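Long-range contacts in probable aminotransferase (Pseudomonas aeruginosa, PDB 5YKR), which is probably a class-III aminotransferase, a member of the pyridoxal-phosphate-dependent enzymes: residues Gly86-His91 and Met430-Pro435; Thr261-Cys266 and Thr380-Arg385; Gln75-Phe80 and Gly421-Pro426; Arg385-Phe390 and Pro426-Ala431; Ile292-Trp297 and Ala337-Thr342. All coordinates share one frame; numbering follows the deposited sequence. Where two conformers were deposited one is given.

Contact 1 of 5, residues Gly86-His91 and Met430-Pro435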
# COMPACT_ATOMS: atom_id res chain seq x y z
N GLY A 86 -11.98 -8.19 0.27
CA GLY A 86 -11.83 -6.83 -0.28
C GLY A 86 -13.15 -6.25 -0.82
O GLY A 86 -13.35 -5.05 -0.91
N ALA A 87 -14.04 -7.13 -1.21
CA ALA A 87 -15.39 -6.79 -1.67
C ALA A 87 -16.48 -7.30 -0.71
O ALA A 87 -17.54 -7.76 -1.14
CB ALA A 87 -15.63 -7.32 -3.10
N MET A 88 -16.21 -7.24 0.58
CA MET A 88 -17.09 -7.77 1.61
C MET A 88 -18.55 -7.36 1.48
O MET A 88 -19.45 -8.17 1.83
CB MET A 88 -16.57 -7.33 2.99
CG MET A 88 -17.51 -7.62 4.12
SD MET A 88 -16.73 -7.26 5.68
CE MET A 88 -18.12 -7.57 6.71
N PHE A 89 -18.81 -6.14 1.05
CA PHE A 89 -20.20 -5.68 0.89
C PHE A 89 -20.79 -5.86 -0.48
O PHE A 89 -21.86 -5.32 -0.77
CB PHE A 89 -20.35 -4.26 1.44
CG PHE A 89 -19.99 -4.17 2.88
CD1 PHE A 89 -20.95 -4.48 3.84
CD2 PHE A 89 -18.71 -3.80 3.27
CE1 PHE A 89 -20.62 -4.51 5.15
CE2 PHE A 89 -18.36 -3.86 4.62
CZ PHE A 89 -19.35 -4.20 5.53
N GLY A 90 -20.12 -6.68 -1.30
CA GLY A 90 -20.54 -6.97 -2.67
C GLY A 90 -19.71 -6.24 -3.70
O GLY A 90 -19.01 -5.24 -3.42
N HIS A 91 -19.79 -6.74 -4.92
CA HIS A 91 -19.18 -6.08 -6.05
C HIS A 91 -20.03 -4.92 -6.53
O HIS A 91 -21.25 -5.03 -6.58
CB HIS A 91 -18.96 -7.08 -7.17
CG HIS A 91 -18.09 -8.22 -6.77
ND1 HIS A 91 -16.78 -8.06 -6.41
CD2 HIS A 91 -18.38 -9.53 -6.61
CE1 HIS A 91 -16.27 -9.24 -6.10
NE2 HIS A 91 -17.23 -10.17 -6.19
N MET A 430 -13.77 -20.54 4.44
CA MET A 430 -14.76 -19.56 4.91
C MET A 430 -15.73 -19.21 3.77
O MET A 430 -15.44 -19.38 2.61
CB MET A 430 -14.11 -18.25 5.47
CG MET A 430 -13.62 -17.24 4.43
SD MET A 430 -14.87 -16.00 4.07
CE MET A 430 -13.99 -14.96 2.92
N ALA A 431 -16.89 -18.70 4.17
CA ALA A 431 -17.85 -18.06 3.27
C ALA A 431 -18.29 -16.78 3.96
O ALA A 431 -18.49 -16.72 5.19
CB ALA A 431 -19.08 -18.96 3.07
N LEU A 432 -18.41 -15.74 3.14
CA LEU A 432 -18.78 -14.42 3.59
C LEU A 432 -20.07 -14.00 2.86
O LEU A 432 -20.14 -14.11 1.62
CB LEU A 432 -17.60 -13.47 3.23
CG LEU A 432 -17.67 -12.04 3.74
CD1 LEU A 432 -17.81 -11.89 5.26
CD2 LEU A 432 -16.44 -11.35 3.24
N THR A 433 -21.03 -13.50 3.61
CA THR A 433 -22.27 -12.99 3.03
C THR A 433 -22.20 -11.47 2.89
O THR A 433 -21.47 -10.80 3.61
CB THR A 433 -23.49 -13.36 3.89
OG1 THR A 433 -23.35 -12.78 5.17
CG2 THR A 433 -23.61 -14.85 4.02
N CYS A 434 -22.94 -10.95 1.91
CA CYS A 434 -23.05 -9.53 1.66
C CYS A 434 -24.52 -9.16 1.48
O CYS A 434 -25.37 -10.04 1.43
CB CYS A 434 -22.21 -9.11 0.44
SG CYS A 434 -22.78 -9.70 -1.13
N PRO A 435 -24.82 -7.87 1.35
CA PRO A 435 -26.25 -7.50 1.21
C PRO A 435 -26.94 -8.09 -0.00
O PRO A 435 -28.16 -8.29 0.05
CB PRO A 435 -26.20 -5.97 1.13
CG PRO A 435 -25.01 -5.62 1.91
CD PRO A 435 -23.99 -6.68 1.58
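A type I beta turn, Ala87 to Gly90, presses Met88, Phe89 and Gly90 against Leu432, Cys434 and Pro435, where strand 430-432 runs out into loop. The turn is closed by Gly90 N to Ala87 O at 2.8 Å. Cys434 CB packs against the last two peptides of the turn, 3.2 Å from Met88 O and 3.6 Å from Gly90 N. With chi1 at 69°, SG stands between its own backbone N and carbonyl carbon, which brings it alongside Gly90, 3.9 Å from Gly90 CA. Met88 and Leu432 meet at about a right angle, Met88 CG lying 4.0 Å from the Leu432 CD2 methyl. The same Met88 CG covers one face of the Phe89 ring near its rim. One residue on from Met88, Pro435 CD abuts Phe89 O at 3.5 Å. Beyond the segments, Met88 also touches Cys287, the residue after Lys286, which carries pyridoxal phosphate as an aldimine. Thr109 of the second subunit packs on Ala87. No hydrogen bond joins the two segments. Thr433 O is buried without a partner, 3.8 Å from Met88 O, while Phe89 O is taken by Gln93 and Cys434 N by Thr437. Van der Waals fit therefore holds the turn to the strand end, with its polar groups largely served from outside the contact.

Contact 2 of 5, residues Thr261-Cys266 and Thr380-Arg385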
# COMPACT_ATOMS: atom_id res chain seq x y z
N THR A 261 -9.60 -6.00 10.39
CA THR A 261 -9.70 -6.13 8.92
C THR A 261 -10.66 -7.26 8.47
O THR A 261 -11.30 -7.15 7.42
CB THR A 261 -8.29 -6.22 8.33
OG1 THR A 261 -7.58 -5.00 8.62
CG2 THR A 261 -8.30 -6.45 6.84
N HIS A 262 -10.69 -8.37 9.21
CA HIS A 262 -11.70 -9.42 9.04
C HIS A 262 -12.84 -9.35 10.03
O HIS A 262 -13.99 -9.63 9.64
CB HIS A 262 -11.10 -10.81 9.06
CG HIS A 262 -10.36 -11.19 7.83
ND1 HIS A 262 -9.50 -12.27 7.80
CD2 HIS A 262 -10.46 -10.75 6.55
CE1 HIS A 262 -9.04 -12.43 6.56
NE2 HIS A 262 -9.60 -11.52 5.78
N THR A 263 -12.58 -9.07 11.29
CA THR A 263 -13.61 -9.12 12.33
C THR A 263 -14.64 -7.99 12.22
O THR A 263 -15.63 -8.02 12.95
CB THR A 263 -13.02 -9.22 13.72
OG1 THR A 263 -12.19 -8.08 13.94
CG2 THR A 263 -12.20 -10.52 13.87
N ILE A 264 -14.43 -7.07 11.25
CA ILE A 264 -15.49 -6.15 10.85
C ILE A 264 -16.75 -6.90 10.38
O ILE A 264 -17.85 -6.33 10.33
CB ILE A 264 -14.94 -5.15 9.80
CG1 ILE A 264 -15.89 -3.98 9.54
CG2 ILE A 264 -14.60 -5.88 8.51
CD1 ILE A 264 -16.22 -3.14 10.78
N SER A 265 -16.63 -8.20 10.09
CA SER A 265 -17.80 -9.04 9.88
C SER A 265 -18.77 -9.09 11.06
O SER A 265 -19.94 -9.47 10.86
CB SER A 265 -17.38 -10.45 9.47
OG SER A 265 -16.77 -11.13 10.55
N CYS A 266 -18.31 -8.75 12.27
CA CYS A 266 -19.11 -8.88 13.49
C CYS A 266 -20.19 -7.83 13.63
O CYS A 266 -21.13 -8.00 14.43
CB CYS A 266 -18.19 -8.84 14.68
SG CYS A 266 -17.13 -10.30 14.75
N THR A 380 -17.68 -22.43 12.81
CA THR A 380 -17.78 -21.22 13.63
C THR A 380 -18.27 -20.04 12.79
O THR A 380 -17.96 -19.96 11.62
CB THR A 380 -16.41 -20.89 14.24
OG1 THR A 380 -15.99 -22.01 15.04
CG2 THR A 380 -16.43 -19.66 15.11
N ARG A 381 -19.02 -19.12 13.40
CA ARG A 381 -19.50 -17.90 12.72
C ARG A 381 -19.18 -16.68 13.58
O ARG A 381 -19.34 -16.68 14.81
CB ARG A 381 -21.00 -17.99 12.44
CG ARG A 381 -21.56 -16.71 11.80
CD ARG A 381 -22.99 -16.87 11.34
NE ARG A 381 -23.91 -16.92 12.48
CZ ARG A 381 -24.46 -15.86 13.05
NH1 ARG A 381 -24.19 -14.61 12.62
NH2 ARG A 381 -25.32 -16.05 14.06
N ILE A 382 -18.69 -15.63 12.92
CA ILE A 382 -18.58 -14.30 13.50
C ILE A 382 -19.33 -13.35 12.58
O ILE A 382 -18.83 -12.94 11.52
CB ILE A 382 -17.13 -13.83 13.76
CG1 ILE A 382 -16.18 -14.16 12.65
CG2 ILE A 382 -16.68 -14.43 15.05
CD1 ILE A 382 -14.92 -13.32 12.77
N GLY A 383 -20.58 -13.08 12.95
CA GLY A 383 -21.40 -12.21 12.14
C GLY A 383 -21.65 -12.75 10.74
O GLY A 383 -22.27 -13.80 10.59
N ALA A 384 -21.14 -12.05 9.73
CA ALA A 384 -21.30 -12.40 8.33
C ALA A 384 -20.34 -13.45 7.82
O ALA A 384 -20.45 -13.86 6.64
CB ALA A 384 -21.18 -11.16 7.48
N ARG A 385 -19.37 -13.89 8.65
CA ARG A 385 -18.27 -14.71 8.18
C ARG A 385 -18.33 -16.09 8.87
O ARG A 385 -18.44 -16.14 10.09
CB ARG A 385 -16.94 -13.98 8.52
CG ARG A 385 -15.68 -14.57 7.95
CD ARG A 385 -14.46 -13.83 8.48
NE ARG A 385 -13.28 -14.30 7.76
CZ ARG A 385 -12.84 -13.78 6.59
NH1 ARG A 385 -13.42 -12.74 6.02
NH2 ARG A 385 -11.86 -14.39 5.96
O HOH W 1 -14.75 -10.47 7.20
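Arg385 lays its guanidinium flat on one face of the His262 ring, centres 3.8 Å apart and planes 18° from parallel. The chain is extended from CG to NE, with CG anti to the backbone N (chi1 -171°), and the guanidinium is turned at its end to face the ring. Water 1 braces the stack, donating to His262 O and accepting from Arg385 NH1 at 2.9 Å; Ser85 holds that NH1 too, and Thr230 bonds His262 ND1. Ser265 OG, rotated between its backbone N and carbonyl carbon (chi1 70°), donates to Ile382 O at 2.9 Å and rests 3.5 Å from Arg385 CB. Ile382 O is gripped twice, by Ser265 OG and Arg385 N from opposite faces. Ser265 O in turn accepts from Ala384 N at 3.1 Å, within the type II' turn Ile382-Arg385. Cys266 SG packs on Ile382 CB at 3.7 Å. The two backbone carbonyls thus pin the hairpin turn to the 3-10 segment, and stack and water together fix the rotation of the guanidinium.

Contact 3 of 5, residues Gln75-Phe80 and Gly421-Pro426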
# COMPACT_ATOMS: atom_id res chain seq x y z
N GLN A 75 -19.26 -18.83 -17.66
CA GLN A 75 -19.72 -19.49 -16.46
C GLN A 75 -20.12 -18.45 -15.44
O GLN A 75 -19.44 -17.40 -15.31
CB GLN A 75 -18.63 -20.36 -15.85
CG GLN A 75 -18.21 -21.52 -16.73
CD GLN A 75 -19.23 -22.62 -16.71
OE1 GLN A 75 -19.94 -22.79 -17.67
NE2 GLN A 75 -19.36 -23.30 -15.56
N GLN A 76 -21.17 -18.74 -14.70
CA GLN A 76 -21.71 -17.85 -13.68
C GLN A 76 -21.52 -18.46 -12.33
O GLN A 76 -21.68 -19.66 -12.16
CB GLN A 76 -23.19 -17.54 -13.94
CG GLN A 76 -23.38 -16.72 -15.20
CD GLN A 76 -24.77 -16.14 -15.36
OE1 GLN A 76 -25.40 -15.63 -14.41
NE2 GLN A 76 -25.28 -16.24 -16.57
N TYR A 77 -21.24 -17.62 -11.33
CA TYR A 77 -20.96 -18.04 -9.98
C TYR A 77 -21.72 -17.17 -8.98
O TYR A 77 -21.94 -15.98 -9.25
CB TYR A 77 -19.45 -17.90 -9.65
CG TYR A 77 -18.54 -18.56 -10.65
CD1 TYR A 77 -18.21 -17.92 -11.83
CD2 TYR A 77 -18.05 -19.85 -10.45
CE1 TYR A 77 -17.43 -18.54 -12.80
CE2 TYR A 77 -17.21 -20.45 -11.37
CZ TYR A 77 -16.90 -19.80 -12.56
OH TYR A 77 -16.09 -20.46 -13.47
N VAL A 78 -22.07 -17.76 -7.84
CA VAL A 78 -22.34 -17.00 -6.64
C VAL A 78 -21.01 -16.92 -5.87
O VAL A 78 -20.25 -17.89 -5.74
CB VAL A 78 -23.46 -17.54 -5.72
CG1 VAL A 78 -23.34 -18.96 -5.48
CG2 VAL A 78 -23.44 -16.83 -4.39
N ASP A 79 -20.71 -15.71 -5.42
CA ASP A 79 -19.42 -15.37 -4.83
C ASP A 79 -19.54 -15.20 -3.34
O ASP A 79 -20.11 -14.20 -2.84
CB ASP A 79 -18.88 -14.11 -5.51
CG ASP A 79 -17.44 -13.84 -5.18
OD1 ASP A 79 -16.85 -14.58 -4.35
OD2 ASP A 79 -16.88 -12.84 -5.71
N PHE A 80 -18.97 -16.18 -2.59
CA PHE A 80 -18.76 -16.10 -1.16
C PHE A 80 -17.31 -15.74 -0.76
O PHE A 80 -16.97 -15.67 0.43
CB PHE A 80 -19.18 -17.43 -0.46
CG PHE A 80 -20.66 -17.70 -0.44
CD1 PHE A 80 -21.46 -17.07 0.47
CD2 PHE A 80 -21.26 -18.50 -1.38
CE1 PHE A 80 -22.82 -17.29 0.51
CE2 PHE A 80 -22.63 -18.73 -1.35
CZ PHE A 80 -23.39 -18.14 -0.40
N GLY A 421 -20.36 -23.63 -9.73
CA GLY A 421 -20.89 -22.27 -9.67
C GLY A 421 -20.87 -21.56 -8.32
O GLY A 421 -21.65 -20.60 -8.11
N VAL A 422 -19.98 -21.96 -7.40
CA VAL A 422 -19.84 -21.28 -6.11
C VAL A 422 -18.35 -20.98 -5.89
O VAL A 422 -17.51 -21.90 -5.89
CB VAL A 422 -20.39 -22.10 -4.96
CG1 VAL A 422 -20.03 -21.44 -3.64
CG2 VAL A 422 -21.90 -22.30 -5.10
N LEU A 423 -18.01 -19.71 -5.70
CA LEU A 423 -16.65 -19.32 -5.36
C LEU A 423 -16.46 -19.13 -3.85
O LEU A 423 -17.19 -18.39 -3.21
CB LEU A 423 -16.30 -17.98 -6.05
CG LEU A 423 -16.32 -17.99 -7.56
CD1 LEU A 423 -16.12 -16.60 -8.14
CD2 LEU A 423 -15.29 -18.94 -8.09
N LEU A 424 -15.42 -19.75 -3.35
CA LEU A 424 -14.95 -19.61 -1.99
C LEU A 424 -13.50 -19.15 -2.06
O LEU A 424 -12.73 -19.61 -2.92
CB LEU A 424 -15.00 -20.94 -1.25
CG LEU A 424 -16.43 -21.46 -1.15
CD1 LEU A 424 -16.37 -22.93 -0.80
CD2 LEU A 424 -17.20 -20.68 -0.13
N THR A 425 -13.09 -18.27 -1.15
CA THR A 425 -11.73 -17.81 -1.18
C THR A 425 -10.76 -18.96 -1.00
O THR A 425 -10.99 -19.83 -0.16
CB THR A 425 -11.48 -16.70 -0.19
OG1 THR A 425 -10.13 -16.23 -0.36
CG2 THR A 425 -11.67 -17.13 1.25
N PRO A 426 -9.67 -18.98 -1.79
CA PRO A 426 -8.84 -20.18 -1.71
C PRO A 426 -8.03 -20.26 -0.47
O PRO A 426 -7.49 -21.32 -0.18
CB PRO A 426 -7.95 -20.09 -2.94
CG PRO A 426 -7.96 -18.69 -3.32
CD PRO A 426 -9.29 -18.11 -2.90
O HOH W 2 -15.04 -17.52 0.73
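A parallel strand pair at one edge of a mixed sheet joins Val78 and Asp79 to Val422 and Leu423. Gly421, at positive phi, is the C' residue of the Schellman motif that ends the preceding helix, and the chain leaves the helix and enters the strand at the very next residue. Three backbone bonds of 2.9 Å zip the strands: Val78 N to Gly421 O, Leu423 N to Val78 O, and Phe80 N to Leu423 O, the last one the most bent (144° at the hydrogen). On one side of the sheet Leu423 lies against Tyr77, its CD2 3.7 Å from Tyr77 CD2; Asp79 OD1 passes Leu423 CB at 3.8 Å. Val78 and Val422 stand side by side on the other side, CG1 of Val78 3.7 Å from CG2 of Val422. Val422 CG1 reaches the edge of the Phe80 ring, near its plane. Helix 439-456 covers these two valines. Where the direct pairing stops, water 2 bridges Phe80 O and Thr425 N. Asp79 OD2 bonds His91, and OD1 the amides of Ala81 and Leu82. The backbone thus sets the register, apolar side chains pack on both sides, with the Asp79 carboxylate among them on the Leu423 side, and that carboxylate fixes the chain that follows the strand.

Contact 4 of 5, residues Arg385-Phe390 and Pro426-Ala431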
# COMPACT_ATOMS: atom_id res chain seq x y z
N ARG A 385 -19.37 -13.89 8.65
CA ARG A 385 -18.27 -14.71 8.18
C ARG A 385 -18.33 -16.09 8.87
O ARG A 385 -18.44 -16.14 10.09
CB ARG A 385 -16.94 -13.98 8.52
CG ARG A 385 -15.68 -14.57 7.95
CD ARG A 385 -14.46 -13.83 8.48
NE ARG A 385 -13.28 -14.30 7.76
CZ ARG A 385 -12.84 -13.78 6.59
NH1 ARG A 385 -13.42 -12.74 6.02
NH2 ARG A 385 -11.86 -14.39 5.96
N VAL A 386 -18.29 -17.17 8.07
CA VAL A 386 -18.47 -18.54 8.57
C VAL A 386 -17.29 -19.40 8.12
O VAL A 386 -16.94 -19.39 6.93
CB VAL A 386 -19.77 -19.15 7.98
CG1 VAL A 386 -20.00 -20.59 8.42
CG2 VAL A 386 -20.97 -18.28 8.37
N GLU A 387 -16.68 -20.17 9.05
CA GLU A 387 -15.55 -21.02 8.64
C GLU A 387 -15.55 -22.31 9.43
O GLU A 387 -15.76 -22.29 10.64
CB GLU A 387 -14.23 -20.26 8.86
CG GLU A 387 -12.97 -21.02 8.46
CD GLU A 387 -11.80 -20.12 8.06
OE1 GLU A 387 -11.88 -18.89 8.35
OE2 GLU A 387 -10.79 -20.66 7.52
N TYR A 388 -15.21 -23.39 8.73
CA TYR A 388 -15.03 -24.67 9.37
C TYR A 388 -13.52 -25.07 9.45
O TYR A 388 -12.65 -24.49 8.74
CB TYR A 388 -15.87 -25.76 8.75
CG TYR A 388 -15.80 -25.86 7.25
CD1 TYR A 388 -14.85 -26.70 6.62
CD2 TYR A 388 -16.68 -25.15 6.45
CE1 TYR A 388 -14.78 -26.76 5.24
CE2 TYR A 388 -16.63 -25.25 5.06
CZ TYR A 388 -15.70 -26.09 4.48
OH TYR A 388 -15.58 -26.21 3.14
N LEU A 389 -13.22 -25.98 10.35
CA LEU A 389 -11.87 -26.45 10.62
C LEU A 389 -11.96 -27.95 10.83
O LEU A 389 -12.96 -28.46 11.37
CB LEU A 389 -11.33 -25.81 11.92
CG LEU A 389 -10.39 -24.62 11.92
CD1 LEU A 389 -10.14 -24.17 13.34
CD2 LEU A 389 -9.10 -24.87 11.11
N PHE A 390 -10.88 -28.66 10.47
CA PHE A 390 -10.89 -30.13 10.50
C PHE A 390 -10.45 -30.67 11.87
O PHE A 390 -9.51 -31.46 11.97
CB PHE A 390 -10.03 -30.72 9.38
CG PHE A 390 -10.24 -30.12 8.01
CD1 PHE A 390 -11.50 -29.73 7.56
CD2 PHE A 390 -9.17 -29.97 7.15
CE1 PHE A 390 -11.66 -29.18 6.29
CE2 PHE A 390 -9.32 -29.46 5.87
CZ PHE A 390 -10.56 -29.04 5.45
N PRO A 426 -9.67 -18.98 -1.79
CA PRO A 426 -8.84 -20.18 -1.71
C PRO A 426 -8.03 -20.26 -0.47
O PRO A 426 -7.49 -21.32 -0.18
CB PRO A 426 -7.95 -20.09 -2.94
CG PRO A 426 -7.96 -18.69 -3.32
CD PRO A 426 -9.29 -18.11 -2.90
N PHE A 427 -7.94 -19.18 0.29
CA PHE A 427 -7.00 -19.11 1.43
C PHE A 427 -7.58 -19.53 2.74
O PHE A 427 -6.90 -19.53 3.75
CB PHE A 427 -6.41 -17.70 1.58
CG PHE A 427 -6.03 -17.08 0.27
CD1 PHE A 427 -5.09 -17.67 -0.53
CD2 PHE A 427 -6.63 -15.92 -0.17
CE1 PHE A 427 -4.77 -17.11 -1.79
CE2 PHE A 427 -6.31 -15.36 -1.36
CZ PHE A 427 -5.41 -15.96 -2.20
N HIS A 428 -8.89 -19.83 2.75
CA HIS A 428 -9.60 -20.12 4.00
C HIS A 428 -10.63 -21.22 3.70
O HIS A 428 -10.91 -21.48 2.55
CB HIS A 428 -10.33 -18.84 4.54
CG HIS A 428 -9.42 -17.67 4.79
ND1 HIS A 428 -9.23 -16.59 3.94
CD2 HIS A 428 -8.57 -17.47 5.82
CE1 HIS A 428 -8.31 -15.78 4.47
NE2 HIS A 428 -7.93 -16.28 5.63
N ASN A 429 -11.29 -21.75 4.71
CA ASN A 429 -12.48 -22.58 4.54
C ASN A 429 -13.70 -21.77 4.96
O ASN A 429 -14.55 -22.23 5.76
CB ASN A 429 -12.36 -23.87 5.36
CG ASN A 429 -11.20 -24.71 4.89
OD1 ASN A 429 -11.23 -25.20 3.73
ND2 ASN A 429 -10.16 -24.88 5.75
N MET A 430 -13.77 -20.54 4.44
CA MET A 430 -14.76 -19.56 4.91
C MET A 430 -15.73 -19.21 3.77
O MET A 430 -15.44 -19.38 2.61
CB MET A 430 -14.11 -18.25 5.47
CG MET A 430 -13.62 -17.24 4.43
SD MET A 430 -14.87 -16.00 4.07
CE MET A 430 -13.99 -14.96 2.92
N ALA A 431 -16.89 -18.70 4.17
CA ALA A 431 -17.85 -18.06 3.27
C ALA A 431 -18.29 -16.78 3.96
O ALA A 431 -18.49 -16.72 5.19
CB ALA A 431 -19.08 -18.96 3.07
O HOH W 3 -17.43 -21.94 5.44
O HOH W 4 -10.20 -23.28 8.31
O HOH W 5 -12.56 -26.31 2.05
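Met430 places CG between its backbone N and carbonyl carbon (chi1 79°) and bends again at chi2 (94°), carrying its thioether over one face of the Arg385 guanidinium, SD 3.8 Å above the plane. Glu387 instead keeps an extended chain, with CG anti to the backbone N, and reaches past Met430 to the loop that leads into its strand. There OE2 accepts from Asn429 N at 3.1 Å, the N-H arriving from well above the carboxylate plane. Val386 and Ala431 form an antiparallel hydrogen-bonded pair, N to O 2.9 Å from Val386 to Ala431 and 2.8 Å in return. A longer bond of 3.3 Å runs from Tyr388 N to Asn429 O. Asn429 CB sits over the face of the Tyr388 ring, 4.0 Å from its centroid, a CH-pi contact. Water 4 ties Glu387 OE2, Tyr388 O and Asn429 ND2 together, and water 3 links the carbonyls of Val386 and Asn429. Strand 385-389 is the middle of three antiparallel strands, with 378-382 on its other edge. Helix 349-372 packs on Val386, Tyr388 and Ala431, while helix 407-418 closes over Tyr388, Phe390 and Asn429.

Contact 5 of 5, residues Ile292-Trp297 and Ala337-Thr342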
# COMPACT_ATOMS: atom_id res chain seq x y z
N ILE A 292 -10.68 0.23 -3.92
CA ILE A 292 -9.48 1.06 -3.94
C ILE A 292 -8.64 0.63 -2.72
O ILE A 292 -9.14 0.57 -1.58
CB ILE A 292 -9.85 2.54 -3.77
CG1 ILE A 292 -10.80 2.98 -4.89
CG2 ILE A 292 -8.59 3.42 -3.79
CD1 ILE A 292 -11.36 4.30 -4.59
N PRO A 293 -7.35 0.33 -2.94
CA PRO A 293 -6.48 -0.02 -1.80
C PRO A 293 -6.51 1.05 -0.73
O PRO A 293 -6.23 2.22 -1.00
CB PRO A 293 -5.09 -0.14 -2.46
CG PRO A 293 -5.41 -0.58 -3.88
CD PRO A 293 -6.66 0.18 -4.24
N SER A 294 -6.85 0.66 0.49
CA SER A 294 -7.06 1.61 1.58
C SER A 294 -7.11 0.91 2.91
O SER A 294 -7.38 -0.31 2.99
CB SER A 294 -8.38 2.37 1.42
OG SER A 294 -8.62 2.96 0.16
N ALA A 295 -6.82 1.68 3.96
CA ALA A 295 -7.16 1.28 5.32
C ALA A 295 -7.25 2.55 6.16
O ALA A 295 -6.72 3.61 5.77
CB ALA A 295 -6.10 0.32 5.91
N VAL A 296 -7.89 2.41 7.33
CA VAL A 296 -7.84 3.44 8.34
C VAL A 296 -7.23 2.89 9.61
O VAL A 296 -7.32 1.67 9.90
CB VAL A 296 -9.26 4.01 8.64
CG1 VAL A 296 -9.83 4.72 7.43
CG2 VAL A 296 -10.23 2.92 9.14
N TRP A 297 -6.63 3.76 10.40
CA TRP A 297 -6.29 3.44 11.74
C TRP A 297 -6.65 4.58 12.64
O TRP A 297 -6.55 5.73 12.25
CB TRP A 297 -4.86 2.98 11.90
CG TRP A 297 -3.81 3.92 11.63
CD1 TRP A 297 -3.15 4.08 10.46
CD2 TRP A 297 -3.22 4.81 12.58
NE1 TRP A 297 -2.16 5.04 10.61
CE2 TRP A 297 -2.18 5.50 11.91
CE3 TRP A 297 -3.47 5.10 13.94
CZ2 TRP A 297 -1.40 6.47 12.54
CZ3 TRP A 297 -2.68 6.05 14.56
CH2 TRP A 297 -1.66 6.69 13.88
N ALA A 337 -13.71 9.66 -0.88
CA ALA A 337 -15.05 9.62 -1.47
C ALA A 337 -15.67 8.22 -1.33
O ALA A 337 -16.85 8.06 -1.00
CB ALA A 337 -14.99 10.02 -2.91
N ALA A 338 -14.86 7.19 -1.62
CA ALA A 338 -15.34 5.81 -1.52
C ALA A 338 -15.66 5.43 -0.09
O ALA A 338 -16.64 4.71 0.16
CB ALA A 338 -14.33 4.85 -2.15
N MET A 339 -14.82 5.83 0.85
CA MET A 339 -15.07 5.57 2.27
C MET A 339 -16.37 6.24 2.74
O MET A 339 -17.14 5.67 3.52
CB MET A 339 -13.92 6.08 3.18
CG MET A 339 -12.68 5.29 3.02
SD MET A 339 -11.45 6.01 4.18
CE MET A 339 -10.11 4.93 3.64
N ARG A 340 -16.58 7.49 2.31
CA ARG A 340 -17.77 8.20 2.73
C ARG A 340 -19.00 7.43 2.27
O ARG A 340 -19.92 7.19 3.06
CB ARG A 340 -17.77 9.62 2.23
CG ARG A 340 -19.05 10.37 2.53
CD ARG A 340 -18.90 11.81 2.21
NE ARG A 340 -20.07 12.58 2.61
CZ ARG A 340 -20.12 13.90 2.60
NH1 ARG A 340 -19.08 14.62 2.15
NH2 ARG A 340 -21.20 14.48 3.10
N ALA A 341 -19.02 7.03 0.99
CA ALA A 341 -20.14 6.26 0.51
C ALA A 341 -20.31 4.96 1.26
O ALA A 341 -21.43 4.53 1.57
CB ALA A 341 -20.00 6.00 -0.97
N THR A 342 -19.20 4.28 1.55
CA THR A 342 -19.28 3.03 2.26
C THR A 342 -19.88 3.18 3.64
O THR A 342 -20.79 2.40 4.04
CB THR A 342 -17.87 2.39 2.32
OG1 THR A 342 -17.42 2.11 0.99
CG2 THR A 342 -17.89 1.11 3.14
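Helix-on-sheet packing, almost wholly between carbon and sulfur atoms, brings Met339 and Ala338 of helix 333-346 against Ile292 and Ser294, in the loop just before strand 295-299, and Val296 within it. The interface is small, 169 Å² summed over both sides, and no hydrogen bond crosses it. Met339 does most of the work. Its CG is anti to the carbonyl carbon (chi1 -69°) and the chain is straight from there on, so that the terminal methyl reaches across to the strand. CE lies 3.8 Å from Val296 CG1 and also 3.8 Å from Ser294 CB, fitting between two residues that point to the same side of the chain; SD follows at 3.9 Å from Val296 CG1. The Val296 and Met339 side chains run alongside one another, pointing opposite ways. The strand belongs to the seven-stranded sheet of the pyridoxal-phosphate-dependent transferase fold, in which 295-299 is the one strand running against its neighbours, 281-284 and 132-136; Lys286, bearing the cofactor, lies in the connection from 281-284 to this strand. Ala338, the residue before Met339, touches Ile292 CD1 with its CB at 3.9 Å, and Ile100 of helix 94-104 packs on both. Within helix 333-346, Ala338 O receives Thr342 N at 2.9 Å and Thr342 OG1 at 2.8 Å, from opposite faces of its plane. Ile292 also packs on Pro293 of the second subunit, and Leu124 of helix 115-128 on Val296.

In the fold
All five contacts are mainly buried; contact 3, about 18 Å between its centre and that of the chain, lies furthest out and alone includes an exposed residue, Gln76. Contacts 1 and 4 share Met430 and Ala431, contacts 2 and 4 share Arg385, and contacts 1, 2 and 4 all reach the same three-stranded sheet. Contact 3 joins this group through Leu432 N to Phe80 O and His91 to Asp79. Contact 5 belongs to the large seven-stranded sheet instead, its centre about 26 Å from that of contact 4. Strand pairing dominates contacts 3 and 4, a stack and turn bonds contact 2, and van der Waals packing contacts 1 and 5.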